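Local coordinates for MlnD (Bacillus methylotrophicus, PDB 5IL5), which is a modular polyketide synthase whose dehydratase domain, the part described here, probably removes water from chain intermediates during macrolactin assembly, at residues Y147-E155 with Y270-I278; D31-N39 with F48-L57. All coordinates share one frame; numbering follows the deposited sequence.

Interaction 1 and interaction 2 lie on opposite sides of the chain's centre in a dehydratase domain predicted to consist of two hotdog folds. Their centres are 31 Å apart and their nearest atoms about 14 Å, so they do not touch. Interaction 2 joins two consecutive strands within the N-terminal fold, whereas interaction 1 lays the loop after strand 134-140 (residues 147-155) against the turn that follows strand 266-272. Interaction 2 is thus local, a hairpin with 8 residues between its segments, and interaction 1 is long-range, with 114. As in dehydratases of this family, the active site is probably formed between the two folds.

Interaction 1. Residues Y147-E155 with Y270-I278; sequences YENGNIHLE and YVLDNAGGI
Backbone hydrogen bonds tie Gly-150 and Ile-152 to the turn around Gly-276. Ile-278 N donates to Gly-150 O (3.2 Å) and Ile-152 N to Gly-276 O (3.3 Å), both nearly straight, bridging Asn-151 and Gly-277. A side chain adds a third bond: Asn-149 has CG between its backbone N and carbonyl carbon (chi1 53°), which turns ND2 onto Ile-278 O at 2.9 Å.

Residues 147-155 belong to the extended loop between strand 134-140 and helix 155-158, and run across the turn between strands 266-272 and 278-286 of the C-terminal hotdog fold. The type I turn Asp-273 to Gly-276 is reinforced by an Asx turn, in which Asp-273 OD1 accepts from Ala-275 N; the same oxygen accepts from Gly-277 N, from the opposite face of the carboxylate. Gly-276 has a positive phi (92°), readily adopted by glycine, and its lack of a side chain lets the loop lie close.

Among apolar contacts, Ile-278 lays CG1 and CD1 against the backbone of Gly-150 (CD1 to Gly-150 C 3.5 Å), which glycine leaves accessible. Ile-152 crosses Leu-272 at about a right angle, CG1 to CD2 3.8 Å, and lays CD1 over a face of the Tyr-270 ring. Leu-154 runs past Leu-272 in the opposite direction, its CD2 3.6 Å from Leu-272 CD1, while its CD1 rests on Gly-276 N. Branched aliphatic chains suit this strip, where Tyr-254 and Tyr-256 also pack.

Interaction 2. Residues D31-N39 with F48-L57; sequences DLHPYISCN and FLINVSDTGL
Ile-36 and Phe-48 meet on the tightly packed face of a beta hairpin, the methyl CG2 of Ile-36 lying 3.6 Å from Phe-48 CB. Beside them Ile-50 brings CD1 to Ile-36 CG1 (4.0 Å). Leu-32 crosses the phenylalanine at about a right angle, Leu-32 CD1 at the ring edge, 3.6 Å from Phe-48 CD2. Met-84 of helix 74-86 packs on both Leu-32 and Phe-48, so bulky apolar residues fit this side.

The strands are antiparallel. Ile-36 faces Ile-50 and Asn-39 faces Phe-48; between these pairs two residues, Ser-37 and Cys-38, stand opposite one, Leu-49: a beta bulge. Leu-49 accepts from Ser-37 N and donates to Cys-38 O (3.0 Å each).

The other side is less buried: Ser-37, Cys-38 and Leu-49 are partly exposed, where Ile-36, Phe-48 and Ile-50 are buried. Leu-49 CB stands 4.0 Å from Cys-38 SG, and small serine and cysteine let the leucine branch lie over them, its CD2 beside Ser-37 OG.

Past the strands, Tyr-35 O accepts from Asn-51 N, and the Tyr-35 ring reaches along the following loop. Val-52 CG1 touches Tyr-35 CD1 (3.7 Å), Thr-55 CG2 lies at the ring edge, and Leu-57 CD1 meets OH. Thr-55 chi1 of 81° sets OG1 toward Val-52 O, its acceptor, and CG2 toward the ring. Asn-39 lies against the Phe-48 ring (ND2 to CE2 3.8 Å); its OD1 bonds to Ser-41 OG of its own chain, and it packs on Asn-39 of the second subunit, where ND2 bonds weakly to Ser-41 O. Backbone bonds thus set the pairing, while apolar packing on one face joins the hairpin to the helix.

Interaction 1. Residues Y147-E155 with Y270-I278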
ATOM      1  N   TYR A 147      -0.015 -28.132 -11.699  1.00 78.48           N
ATOM      2  CA  TYR A 147      -0.953 -28.763 -12.610  1.00 71.02           C
ATOM      3  C   TYR A 147      -0.199 -29.132 -13.874  1.00 67.16           C
ATOM      4  O   TYR A 147       0.606 -28.336 -14.372  1.00 64.78           O
ATOM      5  CB  TYR A 147      -2.104 -27.825 -12.981  1.00 65.21           C
ATOM      6  CG  TYR A 147      -2.784 -27.170 -11.809  1.00 59.94           C
ATOM      7  CD1 TYR A 147      -3.756 -27.837 -11.085  1.00 58.52           C
ATOM      8  CD2 TYR A 147      -2.460 -25.878 -11.435  1.00 56.46           C
ATOM      9  CE1 TYR A 147      -4.382 -27.236 -10.012  1.00 55.73           C
ATOM     10  CE2 TYR A 147      -3.080 -25.271 -10.367  1.00 53.98           C
ATOM     11  CZ  TYR A 147      -4.038 -25.949  -9.661  1.00 53.38           C
ATOM     12  OH  TYR A 147      -4.646 -25.325  -8.598  1.00 51.25           O
ATOM     13  N   GLU A 148      -0.473 -30.306 -14.420  1.00 71.16           N
ATOM     14  CA  GLU A 148       0.070 -30.631 -15.726  1.00 68.18           C
ATOM     15  C   GLU A 148      -0.937 -30.226 -16.785  1.00 65.22           C
ATOM     16  O   GLU A 148      -2.111 -30.606 -16.724  1.00 65.90           O
ATOM     17  CB  GLU A 148       0.444 -32.104 -15.854  1.00 71.09           C
ATOM     18  CG  GLU A 148       1.953 -32.255 -15.926  1.00 71.56           C
ATOM     19  CD  GLU A 148       2.493 -31.796 -17.278  1.00 70.54           C
ATOM     20  OE1 GLU A 148       1.734 -31.866 -18.276  1.00 70.57           O
ATOM     21  OE2 GLU A 148       3.660 -31.339 -17.332  1.00 69.90           O
ATOM     22  N   ASN A 149      -0.474 -29.429 -17.737  1.00 62.57           N
ATOM     23  CA  ASN A 149      -1.347 -28.917 -18.773  1.00 60.37           C
ATOM     24  C   ASN A 149      -1.633 -30.012 -19.793  1.00 61.96           C
ATOM     25  O   ASN A 149      -0.921 -31.016 -19.891  1.00 64.52           O
ATOM     26  CB  ASN A 149      -0.723 -27.684 -19.429  1.00 57.06           C
ATOM     27  CG  ASN A 149       0.686 -27.928 -19.924  1.00 58.27           C
ATOM     28  OD1 ASN A 149       1.443 -28.695 -19.327  1.00 60.39           O
ATOM     29  ND2 ASN A 149       1.070 -27.215 -20.976  1.00 56.72           N
ATOM     30  N   GLY A 150      -2.689 -29.799 -20.562  1.00 50.49           N
ATOM     31  CA  GLY A 150      -3.138 -30.740 -21.556  1.00 51.48           C
ATOM     32  C   GLY A 150      -2.630 -30.383 -22.934  1.00 49.32           C
ATOM     33  O   GLY A 150      -1.681 -29.610 -23.101  1.00 47.18           O
ATOM     34  N   ASN A 151      -3.276 -30.952 -23.940  1.00 58.42           N
ATOM     35  CA  ASN A 151      -2.877 -30.702 -25.313  1.00 57.52           C
ATOM     36  C   ASN A 151      -4.110 -30.749 -26.191  1.00 56.65           C
ATOM     37  O   ASN A 151      -4.917 -31.678 -26.093  1.00 60.00           O
ATOM     38  CB  ASN A 151      -1.869 -31.746 -25.807  1.00 59.71           C
ATOM     39  CG  ASN A 151      -0.431 -31.316 -25.618  1.00 59.64           C
ATOM     40  OD1 ASN A 151       0.203 -31.622 -24.602  1.00 60.90           O
ATOM     41  ND2 ASN A 151       0.103 -30.610 -26.610  1.00 57.05           N
ATOM     42  N   ILE A 152      -4.239 -29.746 -27.049  1.00 41.14           N
ATOM     43  CA  ILE A 152      -5.238 -29.742 -28.102  1.00 40.57           C
ATOM     44  C   ILE A 152      -4.532 -30.173 -29.368  1.00 40.93           C
ATOM     45  O   ILE A 152      -3.508 -29.591 -29.749  1.00 40.15           O
ATOM     46  CB  ILE A 152      -5.890 -28.360 -28.274  1.00 39.42           C
ATOM     47  CG1 ILE A 152      -6.477 -27.883 -26.943  1.00 39.00           C
ATOM     48  CG2 ILE A 152      -6.931 -28.406 -29.393  1.00 40.21           C
ATOM     49  CD1 ILE A 152      -7.643 -28.722 -26.454  1.00 40.37           C
ATOM     50  N   HIS A 153      -5.064 -31.197 -30.013  1.00 49.35           N
ATOM     51  CA  HIS A 153      -4.501 -31.659 -31.268  1.00 48.85           C
ATOM     52  C   HIS A 153      -4.941 -30.663 -32.332  1.00 45.49           C
ATOM     53  O   HIS A 153      -6.129 -30.575 -32.661  1.00 44.97           O
ATOM     54  CB  HIS A 153      -4.975 -33.084 -31.543  1.00 51.49           C
ATOM     55  CG  HIS A 153      -4.057 -33.877 -32.418  1.00 52.29           C
ATOM     56  ND1 HIS A 153      -4.512 -34.761 -33.373  1.00 52.74           N
ATOM     57  CD2 HIS A 153      -2.705 -33.921 -32.479  1.00 52.78           C
ATOM     58  CE1 HIS A 153      -3.479 -35.318 -33.982  1.00 53.30           C
ATOM     59  NE2 HIS A 153      -2.372 -34.821 -33.462  1.00 53.40           N
ATOM     60  N   LEU A 154      -3.987 -29.898 -32.861  1.00 41.37           N
ATOM     61  CA  LEU A 154      -4.314 -28.796 -33.753  1.00 41.06           C
ATOM     62  C   LEU A 154      -4.485 -29.225 -35.199  1.00 42.26           C
ATOM     63  O   LEU A 154      -5.087 -28.478 -35.977  1.00 42.67           O
ATOM     64  CB  LEU A 154      -3.227 -27.717 -33.706  1.00 40.01           C
ATOM     65  CG  LEU A 154      -2.932 -27.016 -32.378  1.00 38.90           C
ATOM     66  CD1 LEU A 154      -1.846 -25.971 -32.557  1.00 38.38           C
ATOM     67  CD2 LEU A 154      -4.186 -26.379 -31.805  1.00 38.56           C
ATOM     68  N   GLU A 155      -3.990 -30.405 -35.570  1.00 66.07           N
ATOM     69  CA  GLU A 155      -3.908 -30.798 -36.976  1.00 68.08           C
ATOM     70  C   GLU A 155      -5.225 -30.634 -37.726  1.00 68.28           C
ATOM     71  O   GLU A 155      -5.210 -30.067 -38.830  1.00 68.70           O
ATOM     72  CB  GLU A 155      -3.385 -32.241 -37.059  1.00 70.41           C
ATOM     73  CG  GLU A 155      -1.910 -32.457 -36.643  1.00 70.81           C
ATOM     74  CD  GLU A 155      -1.040 -31.222 -36.748  1.00 69.51           C
ATOM     75  OE1 GLU A 155      -0.919 -30.668 -37.863  1.00 69.97           O
ATOM     76  OE2 GLU A 155      -0.475 -30.820 -35.706  1.00 68.15           O
ATOM     77  N   TYR A 270      -9.216 -22.296 -24.387  1.00 25.83           N
ATOM     78  CA  TYR A 270      -7.815 -22.597 -24.124  1.00 26.42           C
ATOM     79  C   TYR A 270      -6.899 -21.669 -24.907  1.00 25.85           C
ATOM     80  O   TYR A 270      -7.144 -21.391 -26.083  1.00 24.86           O
ATOM     81  CB  TYR A 270      -7.482 -24.044 -24.495  1.00 26.80           C
ATOM     82  CG  TYR A 270      -8.385 -25.064 -23.852  1.00 27.68           C
ATOM     83  CD1 TYR A 270      -9.607 -25.401 -24.415  1.00 27.33           C
ATOM     84  CD2 TYR A 270      -8.014 -25.690 -22.677  1.00 29.21           C
ATOM     85  CE1 TYR A 270     -10.430 -26.339 -23.823  1.00 28.53           C
ATOM     86  CE2 TYR A 270      -8.827 -26.622 -22.075  1.00 30.34           C
ATOM     87  CZ  TYR A 270     -10.038 -26.942 -22.649  1.00 30.03           C
ATOM     88  OH  TYR A 270     -10.854 -27.874 -22.052  1.00 31.53           O
ATOM     89  N   VAL A 271      -5.842 -21.197 -24.247  1.00 26.79           N
ATOM     90  CA  VAL A 271      -4.726 -20.527 -24.907  1.00 26.87           C
ATOM     91  C   VAL A 271      -3.611 -21.550 -25.078  1.00 27.64           C
ATOM     92  O   VAL A 271      -3.260 -22.261 -24.129  1.00 28.83           O
ATOM     93  CB  VAL A 271      -4.242 -19.308 -24.101  1.00 27.90           C
ATOM     94  CG1 VAL A 271      -3.076 -18.623 -24.807  1.00 28.38           C
ATOM     95  CG2 VAL A 271      -5.375 -18.325 -23.887  1.00 27.41           C
ATOM     96  N   LEU A 272      -3.047 -21.619 -26.280  1.00 27.21           N
ATOM     97  CA  LEU A 272      -2.151 -22.699 -26.668  1.00 27.92           C
ATOM     98  C   LEU A 272      -0.833 -22.148 -27.194  1.00 28.79           C
ATOM     99  O   LEU A 272      -0.786 -21.056 -27.760  1.00 28.40           O
ATOM    100  CB  LEU A 272      -2.798 -23.565 -27.746  1.00 26.92           C
ATOM    101  CG  LEU A 272      -4.273 -23.891 -27.528  1.00 26.10           C
ATOM    102  CD1 LEU A 272      -4.814 -24.592 -28.733  1.00 25.44           C
ATOM    103  CD2 LEU A 272      -4.437 -24.762 -26.297  1.00 27.17           C
ATOM    104  N   ASP A 273       0.235 -22.925 -27.029  1.00 30.23           N
ATOM    105  CA  ASP A 273       1.524 -22.566 -27.607  1.00 31.42           C
ATOM    106  C   ASP A 273       1.541 -22.947 -29.091  1.00 30.65           C
ATOM    107  O   ASP A 273       0.527 -23.347 -29.672  1.00 29.18           O
ATOM    108  CB  ASP A 273       2.664 -23.229 -26.834  1.00 33.64           C
ATOM    109  CG  ASP A 273       2.584 -24.739 -26.849  1.00 33.91           C
ATOM    110  OD1 ASP A 273       1.982 -25.303 -27.779  1.00 32.67           O
ATOM    111  OD2 ASP A 273       3.142 -25.363 -25.927  1.00 35.64           O
ATOM    112  N   ASN A 274       2.711 -22.831 -29.724  1.00 31.94           N
ATOM    113  CA  ASN A 274       2.805 -23.092 -31.155  1.00 31.51           C
ATOM    114  C   ASN A 274       2.464 -24.534 -31.516  1.00 31.25           C
ATOM    115  O   ASN A 274       2.228 -24.821 -32.697  1.00 30.69           O
ATOM    116  CB  ASN A 274       4.208 -22.746 -31.662  1.00 33.44           C
ATOM    117  CG  ASN A 274       5.305 -23.425 -30.863  1.00 35.64           C
ATOM    118  OD1 ASN A 274       5.068 -24.413 -30.178  1.00 35.73           O
ATOM    119  ND2 ASN A 274       6.520 -22.913 -30.978  1.00 37.74           N
ATOM    120  N   ALA A 275       2.423 -25.445 -30.539  1.00 31.89           N
ATOM    121  CA  ALA A 275       2.160 -26.853 -30.815  1.00 32.12           C
ATOM    122  C   ALA A 275       0.907 -27.368 -30.113  1.00 31.19           C
ATOM    123  O   ALA A 275       0.742 -28.586 -29.974  1.00 31.94           O
ATOM    124  CB  ALA A 275       3.368 -27.707 -30.429  1.00 34.43           C
ATOM    125  N   GLY A 276       0.016 -26.484 -29.664  1.00 30.43           N
ATOM    126  CA  GLY A 276      -1.166 -26.934 -28.958  1.00 29.88           C
ATOM    127  C   GLY A 276      -1.064 -27.032 -27.450  1.00 30.90           C
ATOM    128  O   GLY A 276      -2.084 -27.300 -26.803  1.00 30.60           O
ATOM    129  N   GLY A 277       0.124 -26.884 -26.871  1.00 31.83           N
ATOM    130  CA  GLY A 277       0.267 -27.073 -25.435  1.00 33.18           C
ATOM    131  C   GLY A 277      -0.536 -26.014 -24.688  1.00 32.30           C
ATOM    132  O   GLY A 277      -0.393 -24.812 -24.940  1.00 31.66           O
ATOM    133  N   ILE A 278      -1.382 -26.455 -23.760  1.00 32.53           N
ATOM    134  CA  ILE A 278      -2.306 -25.540 -23.098  1.00 31.79           C
ATOM    135  C   ILE A 278      -1.549 -24.655 -22.114  1.00 33.06           C
ATOM    136  O   ILE A 278      -0.910 -25.144 -21.175  1.00 34.95           O
ATOM    137  CB  ILE A 278      -3.436 -26.307 -22.401  1.00 32.02           C
ATOM    138  CG1 ILE A 278      -4.263 -27.081 -23.437  1.00 31.00           C
ATOM    139  CG2 ILE A 278      -4.328 -25.340 -21.624  1.00 31.63           C
ATOM    140  CD1 ILE A 278      -5.254 -28.089 -22.851  1.00 31.82           C
TER

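Interaction 2. Residues D31-N39 with F48-L57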
ATOM      1  N   ASP A  31       3.812   2.574  -9.615  1.00 68.85           N
ATOM      2  CA  ASP A  31       2.780   1.585  -9.908  1.00 65.16           C
ATOM      3  C   ASP A  31       3.200   0.181  -9.503  1.00 62.37           C
ATOM      4  O   ASP A  31       4.332  -0.243  -9.751  1.00 63.59           O
ATOM      5  CB  ASP A  31       2.420   1.594 -11.400  1.00 48.86           C
ATOM      6  CG  ASP A  31       1.480   2.734 -11.769  1.00 49.76           C
ATOM      7  OD1 ASP A  31       1.429   3.732 -11.017  1.00 50.45           O
ATOM      8  OD2 ASP A  31       0.795   2.621 -12.818  1.00 49.88           O
ATOM      9  N   LEU A  32       2.267  -0.539  -8.881  1.00 36.88           N
ATOM     10  CA  LEU A  32       2.453  -1.955  -8.607  1.00 36.43           C
ATOM     11  C   LEU A  32       2.241  -2.821  -9.846  1.00 36.62           C
ATOM     12  O   LEU A  32       2.735  -3.953  -9.890  1.00 36.77           O
ATOM     13  CB  LEU A  32       1.503  -2.397  -7.498  1.00 35.26           C
ATOM     14  CG  LEU A  32       1.737  -1.756  -6.132  1.00 35.02           C
ATOM     15  CD1 LEU A  32       0.539  -1.979  -5.226  1.00 33.97           C
ATOM     16  CD2 LEU A  32       2.988  -2.344  -5.514  1.00 35.41           C
ATOM     17  N   HIS A  33       1.533  -2.320 -10.852  1.00 36.76           N
ATOM     18  CA  HIS A  33       1.156  -3.127 -12.005  1.00 36.88           C
ATOM     19  C   HIS A  33       0.509  -2.198 -13.032  1.00 37.24           C
ATOM     20  O   HIS A  33      -0.006  -1.142 -12.661  1.00 37.12           O
ATOM     21  CB  HIS A  33       0.201  -4.256 -11.580  1.00 35.92           C
ATOM     22  CG  HIS A  33      -0.275  -5.154 -12.680  1.00 36.06           C
ATOM     23  ND1 HIS A  33      -1.333  -4.848 -13.508  1.00 35.96           N
ATOM     24  CD2 HIS A  33       0.139  -6.390 -13.042  1.00 36.38           C
ATOM     25  CE1 HIS A  33      -1.539  -5.853 -14.343  1.00 36.16           C
ATOM     26  NE2 HIS A  33      -0.656  -6.798 -14.082  1.00 36.44           N
ATOM     27  N   PRO A  34       0.541  -2.554 -14.322  1.00 37.82           N
ATOM     28  CA  PRO A  34      -0.078  -1.672 -15.327  1.00 38.27           C
ATOM     29  C   PRO A  34      -1.514  -1.270 -15.008  1.00 37.52           C
ATOM     30  O   PRO A  34      -1.959  -0.200 -15.446  1.00 38.00           O
ATOM     31  CB  PRO A  34      -0.005  -2.503 -16.620  1.00 38.75           C
ATOM     32  CG  PRO A  34       0.932  -3.649 -16.341  1.00 38.86           C
ATOM     33  CD  PRO A  34       1.481  -3.492 -14.956  1.00 38.50           C
ATOM     34  N   TYR A  35      -2.259  -2.098 -14.274  1.00 36.54           N
ATOM     35  CA  TYR A  35      -3.621  -1.778 -13.878  1.00 35.95           C
ATOM     36  C   TYR A  35      -3.763  -1.472 -12.393  1.00 35.32           C
ATOM     37  O   TYR A  35      -4.862  -1.115 -11.961  1.00 34.97           O
ATOM     38  CB  TYR A  35      -4.578  -2.925 -14.235  1.00 35.49           C
ATOM     39  CG  TYR A  35      -4.416  -3.522 -15.617  1.00 36.05           C
ATOM     40  CD1 TYR A  35      -4.227  -2.720 -16.734  1.00 36.89           C
ATOM     41  CD2 TYR A  35      -4.510  -4.893 -15.807  1.00 35.84           C
ATOM     42  CE1 TYR A  35      -4.100  -3.273 -17.994  1.00 37.44           C
ATOM     43  CE2 TYR A  35      -4.388  -5.449 -17.061  1.00 36.42           C
ATOM     44  CZ  TYR A  35      -4.186  -4.636 -18.150  1.00 37.18           C
ATOM     45  OH  TYR A  35      -4.065  -5.192 -19.399  1.00 37.81           O
ATOM     46  N   ILE A  36      -2.701  -1.605 -11.602  1.00 35.26           N
ATOM     47  CA  ILE A  36      -2.751  -1.367 -10.159  1.00 34.70           C
ATOM     48  C   ILE A  36      -1.717  -0.301  -9.817  1.00 35.33           C
ATOM     49  O   ILE A  36      -0.517  -0.497 -10.046  1.00 35.87           O
ATOM     50  CB  ILE A  36      -2.509  -2.657  -9.350  1.00 34.07           C
ATOM     51  CG1 ILE A  36      -3.504  -3.754  -9.766  1.00 33.67           C
ATOM     52  CG2 ILE A  36      -2.588  -2.388  -7.854  1.00 33.52           C
ATOM     53  CD1 ILE A  36      -3.157  -5.138  -9.230  1.00 33.38           C
ATOM     54  N   SER A  37      -2.180   0.827  -9.275  1.00 38.85           N
ATOM     55  CA  SER A  37      -1.284   1.948  -9.024  1.00 39.66           C
ATOM     56  C   SER A  37      -0.631   1.888  -7.648  1.00 39.31           C
ATOM     57  O   SER A  37       0.539   2.259  -7.509  1.00 40.00           O
ATOM     58  CB  SER A  37      -2.032   3.275  -9.191  1.00 40.23           C
ATOM     59  OG  SER A  37      -3.029   3.452  -8.205  1.00 39.60           O
ATOM     60  N   CYS A  38      -1.347   1.432  -6.626  1.00 34.94           N
ATOM     61  CA  CYS A  38      -0.780   1.417  -5.284  1.00 34.64           C
ATOM     62  C   CYS A  38      -1.628   0.547  -4.372  1.00 33.60           C
ATOM     63  O   CYS A  38      -2.739   0.139  -4.717  1.00 33.19           O
ATOM     64  CB  CYS A  38      -0.670   2.834  -4.718  1.00 35.22           C
ATOM     65  SG  CYS A  38      -2.232   3.717  -4.599  1.00 35.16           S
ATOM     66  N   ASN A  39      -1.080   0.286  -3.183  1.00 33.46           N
ATOM     67  CA  ASN A  39      -1.734  -0.501  -2.144  1.00 32.62           C
ATOM     68  C   ASN A  39      -2.409   0.448  -1.161  1.00 32.49           C
ATOM     69  O   ASN A  39      -1.756   1.334  -0.601  1.00 32.90           O
ATOM     70  CB  ASN A  39      -0.714  -1.396  -1.440  1.00 32.51           C
ATOM     71  CG  ASN A  39      -1.335  -2.260  -0.366  1.00 31.79           C
ATOM     72  OD1 ASN A  39      -2.410  -1.958   0.158  1.00 31.39           O
ATOM     73  ND2 ASN A  39      -0.677  -3.368  -0.055  1.00 31.76           N
ATOM     74  N   PHE A  48      -6.355  -2.716  -3.113  1.00 31.19           N
ATOM     75  CA  PHE A  48      -5.481  -1.979  -4.013  1.00 31.70           C
ATOM     76  C   PHE A  48      -6.310  -1.048  -4.888  1.00 32.16           C
ATOM     77  O   PHE A  48      -7.486  -1.303  -5.154  1.00 32.11           O
ATOM     78  CB  PHE A  48      -4.679  -2.914  -4.932  1.00 31.87           C
ATOM     79  CG  PHE A  48      -3.807  -3.911  -4.219  1.00 31.66           C
ATOM     80  CD1 PHE A  48      -4.327  -5.098  -3.734  1.00 31.29           C
ATOM     81  CD2 PHE A  48      -2.450  -3.687  -4.095  1.00 32.03           C
ATOM     82  CE1 PHE A  48      -3.516  -6.021  -3.104  1.00 31.28           C
ATOM     83  CE2 PHE A  48      -1.635  -4.607  -3.468  1.00 32.02           C
ATOM     84  CZ  PHE A  48      -2.169  -5.773  -2.977  1.00 31.64           C
ATOM     85  N   LEU A  49      -5.676   0.030  -5.344  1.00 33.29           N
ATOM     86  CA  LEU A  49      -6.309   1.004  -6.228  1.00 33.96           C
ATOM     87  C   LEU A  49      -6.077   0.617  -7.691  1.00 34.31           C
ATOM     88  O   LEU A  49      -4.932   0.424  -8.114  1.00 34.54           O
ATOM     89  CB  LEU A  49      -5.742   2.396  -5.955  1.00 34.65           C
ATOM     90  CG  LEU A  49      -6.519   3.612  -6.458  1.00 35.51           C
ATOM     91  CD1 LEU A  49      -6.022   4.836  -5.721  1.00 36.13           C
ATOM     92  CD2 LEU A  49      -6.400   3.814  -7.951  1.00 36.21           C
ATOM     93  N   ILE A  50      -7.154   0.510  -8.458  1.00 33.94           N
ATOM     94  CA  ILE A  50      -7.080   0.180  -9.877  1.00 34.33           C
ATOM     95  C   ILE A  50      -7.095   1.472 -10.682  1.00 35.31           C
ATOM     96  O   ILE A  50      -7.898   2.375 -10.414  1.00 35.69           O
ATOM     97  CB  ILE A  50      -8.258  -0.723 -10.293  1.00 34.07           C
ATOM     98  CG1 ILE A  50      -8.305  -2.011  -9.464  1.00 33.29           C
ATOM     99  CG2 ILE A  50      -8.203  -1.022 -11.798  1.00 34.54           C
ATOM    100  CD1 ILE A  50      -7.448  -3.135  -9.984  1.00 33.18           C
ATOM    101  N   ASN A  51      -6.251   1.549 -11.709  1.00 49.65           N
ATOM    102  CA  ASN A  51      -6.273   2.697 -12.611  1.00 50.82           C
ATOM    103  C   ASN A  51      -5.935   2.208 -14.011  1.00 50.32           C
ATOM    104  O   ASN A  51      -4.783   1.866 -14.290  1.00 49.72           O
ATOM    105  CB  ASN A  51      -5.310   3.794 -12.161  1.00 51.68           C
ATOM    106  CG  ASN A  51      -5.357   5.001 -13.071  1.00 53.06           C
ATOM    107  OD1 ASN A  51      -6.339   5.202 -13.804  1.00 53.63           O
ATOM    108  ND2 ASN A  51      -4.328   5.843 -12.999  1.00 53.75           N
ATOM    109  N   VAL A  52      -6.941   2.191 -14.886  1.00 43.29           N
ATOM    110  CA  VAL A  52      -6.790   1.820 -16.286  1.00 43.03           C
ATOM    111  C   VAL A  52      -7.091   2.989 -17.215  1.00 44.49           C
ATOM    112  O   VAL A  52      -7.336   2.786 -18.403  1.00 44.56           O
ATOM    113  CB  VAL A  52      -7.674   0.608 -16.642  1.00 42.16           C
ATOM    114  CG1 VAL A  52      -7.212  -0.627 -15.896  1.00 40.77           C
ATOM    115  CG2 VAL A  52      -9.136   0.911 -16.358  1.00 42.93           C
ATOM    116  N   SER A  53      -7.115   4.209 -16.680  1.00 45.47           N
ATOM    117  CA  SER A  53      -7.391   5.388 -17.489  1.00 47.07           C
ATOM    118  C   SER A  53      -6.472   5.451 -18.707  1.00 47.09           C
ATOM    119  O   SER A  53      -6.934   5.612 -19.842  1.00 47.70           O
ATOM    120  CB  SER A  53      -7.242   6.638 -16.617  1.00 48.36           C
ATOM    121  OG  SER A  53      -7.528   7.824 -17.333  1.00 50.10           O
ATOM    122  N   ASP A  54      -5.163   5.315 -18.489  1.00 46.48           N
ATOM    123  CA  ASP A  54      -4.158   5.566 -19.517  1.00 46.73           C
ATOM    124  C   ASP A  54      -3.747   4.319 -20.303  1.00 45.37           C
ATOM    125  O   ASP A  54      -2.737   4.357 -21.013  1.00 45.36           O
ATOM    126  CB  ASP A  54      -2.921   6.207 -18.882  1.00 47.07           C
ATOM    127  CG  ASP A  54      -3.159   7.652 -18.488  1.00 48.82           C
ATOM    128  OD1 ASP A  54      -4.014   8.306 -19.135  1.00 50.03           O
ATOM    129  OD2 ASP A  54      -2.491   8.121 -17.537  1.00 49.07           O
ATOM    130  N   THR A  55      -4.485   3.217 -20.183  1.00 44.29           N
ATOM    131  CA  THR A  55      -4.372   2.104 -21.115  1.00 43.29           C
ATOM    132  C   THR A  55      -5.242   2.384 -22.334  1.00 44.13           C
ATOM    133  O   THR A  55      -6.296   3.022 -22.233  1.00 45.11           O
ATOM    134  CB  THR A  55      -4.810   0.788 -20.474  1.00 41.90           C
ATOM    135  OG1 THR A  55      -6.238   0.703 -20.516  1.00 42.22           O
ATOM    136  CG2 THR A  55      -4.355   0.689 -19.030  1.00 41.41           C
ATOM    137  N   GLY A  56      -4.811   1.889 -23.491  1.00 43.81           N
ATOM    138  CA  GLY A  56      -5.526   2.219 -24.709  1.00 44.75           C
ATOM    139  C   GLY A  56      -6.605   1.210 -25.033  1.00 44.11           C
ATOM    140  O   GLY A  56      -7.043   1.099 -26.180  1.00 44.54           O
ATOM    141  N   LEU A  57      -7.082   0.516 -24.006  1.00 43.21           N
ATOM    142  CA  LEU A  57      -7.870  -0.698 -24.162  1.00 42.31           C
ATOM    143  C   LEU A  57      -9.333  -0.396 -23.870  1.00 43.07           C
ATOM    144  O   LEU A  57      -9.679  -0.029 -22.742  1.00 43.25           O
ATOM    145  CB  LEU A  57      -7.348  -1.792 -23.229  1.00 40.83           C
ATOM    146  CG  LEU A  57      -5.824  -1.953 -23.139  1.00 40.21           C
ATOM    147  CD1 LEU A  57      -5.455  -2.739 -21.892  1.00 39.12           C
ATOM    148  CD2 LEU A  57      -5.245  -2.626 -24.375  1.00 39.79           C
TER